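Uncharacterized protein (Leptospirillum rubarum, PDB 3OMD) is of unknown function but belongs to the DUF5069 family and folds as a single chain about half helical, with no strands. Local coordinates at residues Ala53-Phe57 with Phe58-His62; Asp77-Ala80 with Trp81-Gln85; Tyr115-Ser118 with Val119-Ser122; Ile130-Trp133 with Val134-Leu137. All coordinates share one frame; numbering follows the deposited sequence.

Contact 1 of 4, residues Ala53-Phe57 with Phe58-His62; sequences AFFSF and FGLDH
Phe-57 and Phe-58 meet where helix 50-58 ends in a Schellman motif, and with Phe-54 they form an aromatic cluster on its last turn. The tight part is this trio. Phe-57 presents its edge to the face of Phe-58 in a T-shaped pair, with centroids 4.8 Å apart and planes at 64°, and Phe-57 CD2 stands over the middle of the Phe-58 ring. Phe-54 has CG anti to its own N (chi1 173°), which carries its ring along the helix until CE1 lies 3.6 Å from Phe-58 CE2; here the two planes are oblique. Were Phe-58 cut back to an alanine, the edge of Phe-57 is likely to lose the face it rests on, and a gap would probably open beside Phe-54. Phe-98 and Met-23 close in on Phe-58 from outside the turn.

The solvent side is the reversal itself. Gly-59, exposed and at positive phi (72°), turns the chain out of the helix, and its N bonds to Ser-56 O and only weakly to Phe-55 O. The straighter bond to Phe-55 O comes from Leu-60 N, at 2.9 Å. Leu-60 then folds back inward, CD1 against Phe-54 CE2, while Ser-56 is exposed. Asp-61, as N-cap of helix 62-69, accepts from Lys-64 N. Beyond it the backbone of His-62 comes over the ring of Phe-55 in a CH-pi contact: CA sits 4.1 Å from the ring centroid, and CB touches CE2 of Phe-55 at 3.5 Å.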
loop_
_atom_site.group_PDB
_atom_site.type_symbol
_atom_site.label_atom_id
_atom_site.label_comp_id
_atom_site.label_asym_id
_atom_site.label_seq_id
_atom_site.Cartn_x
_atom_site.Cartn_y
_atom_site.Cartn_z
ATOM N N ALA A 53 -8.821 -1.402 2.666
ATOM C CA ALA A 53 -8.710 -1.026 4.083
ATOM C C ALA A 53 -8.243 0.427 4.236
ATOM O O ALA A 53 -8.780 1.176 5.034
ATOM C CB ALA A 53 -7.789 -2.004 4.853
ATOM N N PHE A 54 -7.278 0.840 3.423
ATOM C CA PHE A 54 -6.775 2.215 3.466
ATOM C C PHE A 54 -7.878 3.183 2.994
ATOM O O PHE A 54 -8.201 4.190 3.674
ATOM C CB PHE A 54 -5.548 2.335 2.547
ATOM C CG PHE A 54 -5.053 3.739 2.401
ATOM C CD1 PHE A 54 -4.209 4.293 3.361
ATOM C CD2 PHE A 54 -5.391 4.494 1.283
ATOM C CE1 PHE A 54 -3.758 5.598 3.249
ATOM C CE2 PHE A 54 -4.956 5.814 1.180
ATOM C CZ PHE A 54 -4.149 6.364 2.164
ATOM N N PHE A 55 -8.456 2.904 1.818
ATOM C CA PHE A 55 -9.519 3.789 1.344
ATOM C C PHE A 55 -10.708 3.870 2.312
ATOM O O PHE A 55 -11.268 4.954 2.550
ATOM C CB PHE A 55 -10.017 3.307 -0.041
ATOM C CG PHE A 55 -8.963 3.455 -1.146
ATOM C CD1 PHE A 55 -8.174 4.594 -1.232
ATOM C CD2 PHE A 55 -8.832 2.462 -2.134
ATOM C CE1 PHE A 55 -7.233 4.761 -2.304
ATOM C CE2 PHE A 55 -7.896 2.616 -3.187
ATOM C CZ PHE A 55 -7.104 3.755 -3.283
ATOM N N SER A 56 -11.097 2.731 2.874
ATOM C CA SER A 56 -12.221 2.720 3.816
ATOM C C SER A 56 -11.896 3.578 5.036
ATOM O O SER A 56 -12.695 4.423 5.448
ATOM C CB SER A 56 -12.568 1.286 4.260
ATOM O OG SER A 56 -13.655 1.300 5.173
ATOM N N PHE A 57 -10.691 3.403 5.573
ATOM C CA PHE A 57 -10.323 4.086 6.822
ATOM C C PHE A 57 -10.436 5.599 6.666
ATOM O O PHE A 57 -10.974 6.294 7.545
ATOM C CB PHE A 57 -8.905 3.700 7.232
ATOM C CG PHE A 57 -8.539 4.206 8.607
ATOM C CD1 PHE A 57 -8.677 3.384 9.714
ATOM C CD2 PHE A 57 -8.071 5.521 8.784
ATOM C CE1 PHE A 57 -8.353 3.888 11.015
ATOM C CE2 PHE A 57 -7.723 6.022 10.037
ATOM C CZ PHE A 57 -7.897 5.195 11.173
ATOM N N PHE A 58 -9.987 6.095 5.509
ATOM C CA PHE A 58 -9.911 7.543 5.292
ATOM C C PHE A 58 -11.103 8.105 4.550
ATOM O O PHE A 58 -11.208 9.314 4.381
ATOM C CB PHE A 58 -8.553 7.928 4.645
ATOM C CG PHE A 58 -7.392 7.687 5.570
ATOM C CD1 PHE A 58 -7.192 8.513 6.682
ATOM C CD2 PHE A 58 -6.541 6.619 5.366
ATOM C CE1 PHE A 58 -6.147 8.276 7.587
ATOM C CE2 PHE A 58 -5.473 6.386 6.270
ATOM C CZ PHE A 58 -5.302 7.206 7.370
ATOM N N GLY A 59 -12.025 7.226 4.147
ATOM C CA GLY A 59 -13.265 7.661 3.449
ATOM C C GLY A 59 -13.003 8.116 2.038
ATOM O O GLY A 59 -13.632 9.068 1.561
ATOM N N LEU A 60 -12.082 7.439 1.365
ATOM C CA LEU A 60 -11.733 7.763 -0.010
ATOM C C LEU A 60 -12.348 6.794 -0.997
ATOM O O LEU A 60 -12.468 5.596 -0.733
ATOM C CB LEU A 60 -10.225 7.705 -0.181
ATOM C CG LEU A 60 -9.390 8.659 0.696
ATOM C CD1 LEU A 60 -7.858 8.322 0.620
ATOM C CD2 LEU A 60 -9.660 10.144 0.382
ATOM N N ASP A 61 -12.731 7.321 -2.151
ATOM C CA ASP A 61 -13.246 6.472 -3.218
ATOM C C ASP A 61 -12.108 6.097 -4.135
ATOM O O ASP A 61 -11.414 6.978 -4.643
ATOM C CB ASP A 61 -14.335 7.211 -3.995
ATOM C CG ASP A 61 -14.827 6.418 -5.183
ATOM O OD1 ASP A 61 -15.788 5.639 -5.005
ATOM O OD2 ASP A 61 -14.235 6.543 -6.278
ATOM N N HIS A 62 -11.912 4.795 -4.348
ATOM C CA HIS A 62 -10.775 4.290 -5.163
ATOM C C HIS A 62 -10.764 4.832 -6.602
ATOM O O HIS A 62 -9.670 5.010 -7.195
ATOM C CB HIS A 62 -10.780 2.748 -5.202
ATOM C CG HIS A 62 -12.013 2.139 -5.828
ATOM N ND1 HIS A 62 -12.054 1.667 -7.123
ATOM C CD2 HIS A 62 -13.230 1.893 -5.302
ATOM C CE1 HIS A 62 -13.260 1.175 -7.373
ATOM N NE2 HIS A 62 -13.995 1.297 -6.281
#

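Contact 2 of 4, residues Asp77-Ala80 with Trp81-Gln85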
loop_
_atom_site.group_PDB
_atom_site.type_symbol
_atom_site.label_atom_id
_atom_site.label_comp_id
_atom_site.label_asym_id
_atom_site.label_seq_id
_atom_site.Cartn_x
_atom_site.Cartn_y
_atom_site.Cartn_z
ATOM N N ASP A 77 1.317 16.618 -4.006
ATOM C CA ASP A 77 0.049 16.973 -4.569
ATOM C C ASP A 77 -1.006 15.916 -4.300
ATOM O O ASP A 77 -2.169 16.248 -4.004
ATOM C CB ASP A 77 0.223 17.345 -6.028
ATOM C CG ASP A 77 0.990 18.703 -6.136
ATOM O OD1 ASP A 77 0.583 19.662 -5.435
ATOM O OD2 ASP A 77 2.027 18.775 -6.772
HETATM N N MSE A 78 -0.610 14.647 -4.337
HETATM C CA MSE A 78 -1.573 13.628 -3.983
HETATM C C MSE A 78 -1.930 13.689 -2.487
HETATM O O MSE A 78 -3.067 13.480 -2.095
HETATM C CB MSE A 78 -1.039 12.242 -4.349
HETATM C CG MSE A 78 -1.165 11.892 -5.729
HETATM SE SE MSE A 78 -3.153 12.074 -6.227
HETATM C CE MSE A 78 -4.050 10.974 -4.856
ATOM N N LEU A 79 -0.944 13.994 -1.648
ATOM C CA LEU A 79 -1.209 14.130 -0.211
ATOM C C LEU A 79 -2.198 15.272 0.036
ATOM O O LEU A 79 -3.138 15.128 0.847
ATOM C CB LEU A 79 0.101 14.360 0.566
ATOM C CG LEU A 79 -0.052 14.622 2.089
ATOM C CD1 LEU A 79 -0.706 13.404 2.759
ATOM C CD2 LEU A 79 1.281 14.920 2.699
ATOM N N ALA A 80 -2.017 16.403 -0.665
ATOM C CA ALA A 80 -2.929 17.535 -0.478
ATOM C C ALA A 80 -4.344 17.125 -0.916
ATOM O O ALA A 80 -5.340 17.521 -0.279
ATOM C CB ALA A 80 -2.440 18.768 -1.223
ATOM N N TRP A 81 -4.456 16.324 -1.976
ATOM C CA TRP A 81 -5.783 15.873 -2.402
ATOM C C TRP A 81 -6.435 14.989 -1.318
ATOM O O TRP A 81 -7.603 15.176 -0.944
ATOM C CB TRP A 81 -5.687 15.103 -3.748
ATOM C CG TRP A 81 -7.039 14.761 -4.296
ATOM C CD1 TRP A 81 -7.821 15.531 -5.116
ATOM C CD2 TRP A 81 -7.760 13.533 -4.085
ATOM N NE1 TRP A 81 -8.998 14.868 -5.411
ATOM C CE2 TRP A 81 -8.986 13.640 -4.794
ATOM C CE3 TRP A 81 -7.492 12.366 -3.354
ATOM C CZ2 TRP A 81 -9.941 12.622 -4.808
ATOM C CZ3 TRP A 81 -8.488 11.329 -3.336
ATOM C CH2 TRP A 81 -9.678 11.479 -4.088
ATOM N N VAL A 82 -5.658 14.047 -0.783
ATOM C CA VAL A 82 -6.160 13.204 0.299
ATOM C C VAL A 82 -6.686 14.055 1.475
ATOM O O VAL A 82 -7.812 13.842 1.986
ATOM C CB VAL A 82 -5.080 12.205 0.770
ATOM C CG1 VAL A 82 -5.496 11.510 2.102
ATOM C CG2 VAL A 82 -4.850 11.173 -0.336
ATOM N N HIS A 83 -5.891 15.038 1.893
ATOM C CA HIS A 83 -6.335 15.900 3.002
ATOM C C HIS A 83 -7.642 16.604 2.642
ATOM O O HIS A 83 -8.539 16.715 3.480
ATOM C CB HIS A 83 -5.243 16.900 3.351
ATOM C CG HIS A 83 -4.081 16.291 4.074
ATOM N ND1 HIS A 83 -2.830 16.883 4.127
ATOM C CD2 HIS A 83 -4.007 15.191 4.857
ATOM C CE1 HIS A 83 -2.034 16.145 4.882
ATOM N NE2 HIS A 83 -2.712 15.104 5.313
ATOM N N SER A 84 -7.759 17.062 1.397
ATOM C CA SER A 84 -8.945 17.805 0.994
ATOM C C SER A 84 -10.206 16.909 0.958
ATOM O O SER A 84 -11.329 17.420 1.064
ATOM C CB SER A 84 -8.691 18.513 -0.354
ATOM O OG SER A 84 -8.786 17.615 -1.444
ATOM N N GLN A 85 -10.006 15.597 0.794
ATOM C CA GLN A 85 -11.082 14.623 0.726
ATOM C C GLN A 85 -11.361 13.904 2.024
ATOM O O GLN A 85 -12.405 13.233 2.138
ATOM C CB GLN A 85 -10.756 13.569 -0.342
ATOM C CG GLN A 85 -10.632 14.135 -1.734
ATOM C CD GLN A 85 -11.976 14.569 -2.240
ATOM O OE1 GLN A 85 -12.240 15.748 -2.370
ATOM N NE2 GLN A 85 -12.858 13.598 -2.487
#
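Leu-79 and His-83 meet one turn apart on helix 75-85. CD1 of Leu-79 lies over a face of the imidazole in a CH-pi contact, 4.0 Å from the ring centroid and 28° off its normal, while CG of Leu-79 approaches His-83 CE1 at 3.7 Å. The same ring also covers Leu-79 O, which accepts from His-83 N at 2.9 Å. Without the imidazole, as with a serine here, that carbonyl would probably be uncovered and the end of Leu-79 left without its lid. What sets the ring there is chi1 of -73°, placing CG beside the backbone N and turning the imidazole back along the helix.

On another side selenomethionine Met-78, bent at chi2 and chi3, runs beside Trp-81 in the same direction, with CE 4.0 Å from Trp-81 CE3. Behind this pair Val-82 N bonds to Met-78 O. At the C-terminal end Trp-81 O is gripped twice, by Ser-84 OG at 2.8 Å and by Gln-85 N. Asp-77, Ala-80 and Ser-84 lie toward solvent.

Further out, Met-78 and Trp-81 pack on Phe-65 of helix 62-69, and Leu-79 and Val-82 rest on Leu-26 of helix 26-38.

Contact 3 of 4, residues Tyr115-Ser118 with Val119-Ser122; sequences YFRS and VRDS
Tyr-115 extends with CG anti to its backbone N (chi1 170°), and Val-119 sets CG2 beside its own N; together these torsions bring CG2 to 3.4 Å from Tyr-115 CE1, one turn on along helix 110-123. The methyl comes obliquely to the ring and also touches CD1 and CZ. Beneath this pair Val-119 N bonds to Tyr-115 O.

Arg-120 likewise leaves the backbone with CG opposite its N, but a bend at chi3 (52°) folds the guanidinium back toward the preceding turn. Arg-120 NH1 then stands at the edge of the Phe-116 ring, 4.1 Å from CE2, with the two planes almost perpendicular. On the Arg-117 side, Arg-120 NH2 comes 3.9 Å from Arg-117 CG. The group's firmer partner is Ile-130 O, which takes NH1; NE and NH2 reach Asp-121 OD1 in the guanidinium plane, through long, weak bonds of a salt bridge. This carboxylate would probably offset some of the positive charge where Arg-117 and Arg-120 run close. The guanidinium of Arg-117 leads the other way, to a salt bridge with Asp-114 and a cation-pi contact with Trp-113. Ser-122 donates from OG to Val-119 O at 2.7 Å.

Ser-118, Asp-121 and Ser-122 lie on the exposed side of the helix. The inner side faces helix 133-140: Phe-116 meets Trp-133 edge-to-face, Tyr-115 also touches Trp-133, and Phe-116, Val-119 and Arg-120 pack on Leu-136.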
loop_
_atom_site.group_PDB
_atom_site.type_symbol
_atom_site.label_atom_id
_atom_site.label_comp_id
_atom_site.label_asym_id
_atom_site.label_seq_id
_atom_site.Cartn_x
_atom_site.Cartn_y
_atom_site.Cartn_z
ATOM N N TYR A 115 -0.608 -20.350 4.411
ATOM C CA TYR A 115 -0.225 -19.662 3.178
ATOM C C TYR A 115 0.931 -18.683 3.444
ATOM O O TYR A 115 1.951 -18.689 2.717
ATOM C CB TYR A 115 -1.461 -18.958 2.582
ATOM C CG TYR A 115 -1.144 -18.026 1.456
ATOM C CD1 TYR A 115 -0.334 -18.426 0.395
ATOM C CD2 TYR A 115 -1.665 -16.720 1.451
ATOM C CE1 TYR A 115 -0.047 -17.549 -0.666
ATOM C CE2 TYR A 115 -1.397 -15.861 0.390
ATOM C CZ TYR A 115 -0.575 -16.273 -0.648
ATOM O OH TYR A 115 -0.297 -15.401 -1.684
ATOM N N PHE A 116 0.760 -17.838 4.474
ATOM C CA PHE A 116 1.804 -16.845 4.820
ATOM C C PHE A 116 3.152 -17.540 4.999
ATOM O O PHE A 116 4.183 -17.116 4.438
ATOM C CB PHE A 116 1.396 -16.161 6.138
ATOM C CG PHE A 116 2.366 -15.116 6.626
ATOM C CD1 PHE A 116 2.106 -13.760 6.391
ATOM C CD2 PHE A 116 3.520 -15.473 7.286
ATOM C CE1 PHE A 116 3.010 -12.765 6.852
ATOM C CE2 PHE A 116 4.422 -14.495 7.748
ATOM C CZ PHE A 116 4.165 -13.135 7.507
ATOM N N ARG A 117 3.147 -18.631 5.747
ATOM C CA ARG A 117 4.428 -19.299 6.013
ATOM C C ARG A 117 5.025 -19.960 4.763
ATOM O O ARG A 117 6.243 -19.985 4.612
ATOM C CB ARG A 117 4.291 -20.288 7.162
ATOM C CG ARG A 117 4.032 -19.512 8.483
ATOM C CD ARG A 117 3.934 -20.488 9.636
ATOM N NE ARG A 117 2.741 -21.298 9.474
ATOM C CZ ARG A 117 2.443 -22.362 10.220
ATOM N NH1 ARG A 117 3.264 -22.753 11.197
ATOM N NH2 ARG A 117 1.314 -23.027 9.993
ATOM N N SER A 118 4.173 -20.447 3.868
ATOM C CA SER A 118 4.647 -21.012 2.604
ATOM C C SER A 118 5.318 -19.943 1.733
ATOM O O SER A 118 6.341 -20.207 1.084
ATOM C CB SER A 118 3.488 -21.643 1.865
ATOM O OG SER A 118 3.963 -22.271 0.706
ATOM N N VAL A 119 4.736 -18.744 1.698
ATOM C CA VAL A 119 5.349 -17.634 0.945
ATOM C C VAL A 119 6.674 -17.262 1.584
ATOM O O VAL A 119 7.702 -17.165 0.905
ATOM C CB VAL A 119 4.427 -16.396 0.916
ATOM C CG1 VAL A 119 5.145 -15.225 0.223
ATOM C CG2 VAL A 119 3.160 -16.745 0.144
ATOM N N ARG A 120 6.641 -17.057 2.893
ATOM C CA ARG A 120 7.838 -16.596 3.575
ATOM C C ARG A 120 8.960 -17.617 3.458
ATOM O O ARG A 120 10.128 -17.261 3.276
ATOM C CB ARG A 120 7.553 -16.370 5.027
ATOM C CG ARG A 120 8.681 -15.599 5.720
ATOM C CD ARG A 120 8.617 -15.809 7.197
ATOM N NE ARG A 120 8.555 -17.222 7.595
ATOM C CZ ARG A 120 7.931 -17.604 8.707
ATOM N NH1 ARG A 120 7.355 -16.694 9.488
ATOM N NH2 ARG A 120 7.836 -18.875 9.027
ATOM N N ASP A 121 8.618 -18.886 3.591
ATOM C CA ASP A 121 9.669 -19.911 3.517
ATOM C C ASP A 121 10.298 -19.967 2.103
ATOM O O ASP A 121 11.497 -20.296 1.956
ATOM C CB ASP A 121 9.121 -21.260 3.983
ATOM C CG ASP A 121 8.860 -21.320 5.519
ATOM O OD1 ASP A 121 9.211 -20.386 6.309
ATOM O OD2 ASP A 121 8.237 -22.324 5.935
ATOM N N SER A 122 9.515 -19.654 1.070
ATOM C CA SER A 122 10.051 -19.604 -0.307
ATOM C C SER A 122 10.993 -18.430 -0.527
ATOM O O SER A 122 11.885 -18.491 -1.377
ATOM C CB SER A 122 8.939 -19.600 -1.372
ATOM O OG SER A 122 8.277 -18.317 -1.476
#

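Contact 4 of 4, residues Ile130-Trp133 with Val134-Leu137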
loop_
_atom_site.group_PDB
_atom_site.type_symbol
_atom_site.label_atom_id
_atom_site.label_comp_id
_atom_site.label_asym_id
_atom_site.label_seq_id
_atom_site.Cartn_x
_atom_site.Cartn_y
_atom_site.Cartn_z
ATOM N N ILE A 130 9.467 -12.833 10.935
ATOM C CA ILE A 130 8.576 -12.066 10.042
ATOM C C ILE A 130 7.201 -12.701 10.096
ATOM O O ILE A 130 7.038 -13.829 9.629
ATOM C CB ILE A 130 9.142 -11.996 8.579
ATOM C CG1 ILE A 130 10.454 -11.199 8.612
ATOM C CG2 ILE A 130 8.105 -11.371 7.613
ATOM C CD1 ILE A 130 11.113 -11.039 7.263
ATOM N N THR A 131 6.217 -11.973 10.669
ATOM C CA THR A 131 4.887 -12.538 10.929
ATOM C C THR A 131 3.728 -11.674 10.486
ATOM O O THR A 131 2.567 -12.094 10.555
ATOM C CB THR A 131 4.687 -12.839 12.429
ATOM O OG1 THR A 131 4.729 -11.621 13.191
ATOM C CG2 THR A 131 5.742 -13.868 12.960
ATOM N N THR A 132 4.034 -10.474 10.010
ATOM C CA THR A 132 2.980 -9.559 9.565
ATOM C C THR A 132 3.019 -9.403 8.051
ATOM O O THR A 132 4.085 -9.525 7.431
ATOM C CB THR A 132 3.182 -8.180 10.185
ATOM O OG1 THR A 132 4.506 -7.685 9.856
ATOM C CG2 THR A 132 2.995 -8.245 11.694
ATOM N N TRP A 133 1.865 -9.148 7.455
ATOM C CA TRP A 133 1.769 -9.041 6.007
ATOM C C TRP A 133 2.647 -7.940 5.467
ATOM O O TRP A 133 3.273 -8.133 4.406
ATOM C CB TRP A 133 0.321 -8.785 5.574
ATOM C CG TRP A 133 -0.595 -10.006 5.753
ATOM C CD1 TRP A 133 -1.682 -10.124 6.588
ATOM C CD2 TRP A 133 -0.513 -11.238 5.021
ATOM N NE1 TRP A 133 -2.268 -11.369 6.435
ATOM C CE2 TRP A 133 -1.570 -12.077 5.486
ATOM C CE3 TRP A 133 0.350 -11.716 4.023
ATOM C CZ2 TRP A 133 -1.776 -13.371 4.991
ATOM C CZ3 TRP A 133 0.132 -13.007 3.503
ATOM C CH2 TRP A 133 -0.915 -13.827 4.010
ATOM N N VAL A 134 2.694 -6.779 6.117
ATOM C CA VAL A 134 3.451 -5.669 5.499
ATOM C C VAL A 134 4.954 -5.968 5.497
ATOM O O VAL A 134 5.683 -5.510 4.601
ATOM C CB VAL A 134 3.116 -4.300 6.104
ATOM C CG1 VAL A 134 1.630 -3.999 5.880
ATOM C CG2 VAL A 134 3.552 -4.169 7.550
ATOM N N LYS A 135 5.429 -6.736 6.472
ATOM C CA LYS A 135 6.859 -7.101 6.473
ATOM C C LYS A 135 7.132 -8.140 5.409
ATOM O O LYS A 135 8.195 -8.126 4.763
ATOM C CB LYS A 135 7.321 -7.590 7.845
ATOM C CG LYS A 135 7.641 -6.457 8.811
ATOM C CD LYS A 135 8.537 -6.939 9.956
ATOM C CE LYS A 135 8.954 -5.817 10.903
ATOM N NZ LYS A 135 9.701 -4.687 10.254
ATOM N N LEU A 136 6.181 -9.043 5.190
ATOM C CA LEU A 136 6.345 -10.028 4.116
ATOM C C LEU A 136 6.446 -9.322 2.742
ATOM O O LEU A 136 7.257 -9.705 1.893
ATOM C CB LEU A 136 5.191 -11.047 4.140
ATOM C CG LEU A 136 5.366 -12.212 3.160
ATOM C CD1 LEU A 136 6.617 -13.021 3.530
ATOM C CD2 LEU A 136 4.104 -13.092 3.234
ATOM N N LEU A 137 5.607 -8.300 2.521
ATOM C CA LEU A 137 5.695 -7.534 1.270
ATOM C C LEU A 137 7.093 -6.923 1.103
ATOM O O LEU A 137 7.651 -6.971 0.002
ATOM C CB LEU A 137 4.630 -6.438 1.246
ATOM C CG LEU A 137 3.192 -6.935 1.042
ATOM C CD1 LEU A 137 2.206 -5.808 1.286
ATOM C CD2 LEU A 137 3.011 -7.473 -0.376
#
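Trp-133 and Leu-136 lie side by side and point the same way from the first turn of helix 133-140. The Leu-136 methyl CD2 comes obliquely to the six-membered part of the indole, 4.0 Å from CZ3 of Trp-133 and nearly as close to CE3. In the backbone, Trp-133 O accepts from Leu-137 N at 3.0 Å.

Thr-132 is turned differently. Its OG1 sits between N and carbonyl carbon (chi1 56°) and lies across the start of the Lys-135 side chain, 3.5 Å from both CB and CG, while the lysine chain continues outward to the exposed end. Thr-132 is the N-cap residue of this helix, and its carbonyl begins the helical bonding: Leu-136 N bonds to Thr-132 O at 3.1 Å, with Lys-135 N adding a weak bond to the same oxygen.

From the incoming loop Ile-130 points back at the turn, CG2 reaching Lys-135 CB and Leu-136 N, each at 3.9 Å. Val-145 covers Ile-130 and Lys-135 from the chain's C-terminus, Pro-16 touches Val-134, and the backbone of Trp-133 is hydrogen-bonded to that of Arg-105.

In the fold
The four contacts follow one another along the chain and fall into two touching pairs. Contacts 1 and 2, with centres about 13 Å apart, join through Leu-60: its CD2 lies 3.7 Å from Gln-85 CB, so the chain leaving helix 50-58 rests on helix 75-85. Contacts 3 and 4 are closer, with centres about 10 Å apart. Their polar tie is the hydrogen bond from Arg-120 NH1 to Ile-130 O, 2.9 Å long, and the Phe-116 ring packs against the backbone of residues 130-132. The pairs stand well separated: contacts 2 and 3 have centres about 36 Å apart, on opposite sides of the chain's centre, and contacts 1 and 4 come no nearer than about 10 Å between nearest atoms.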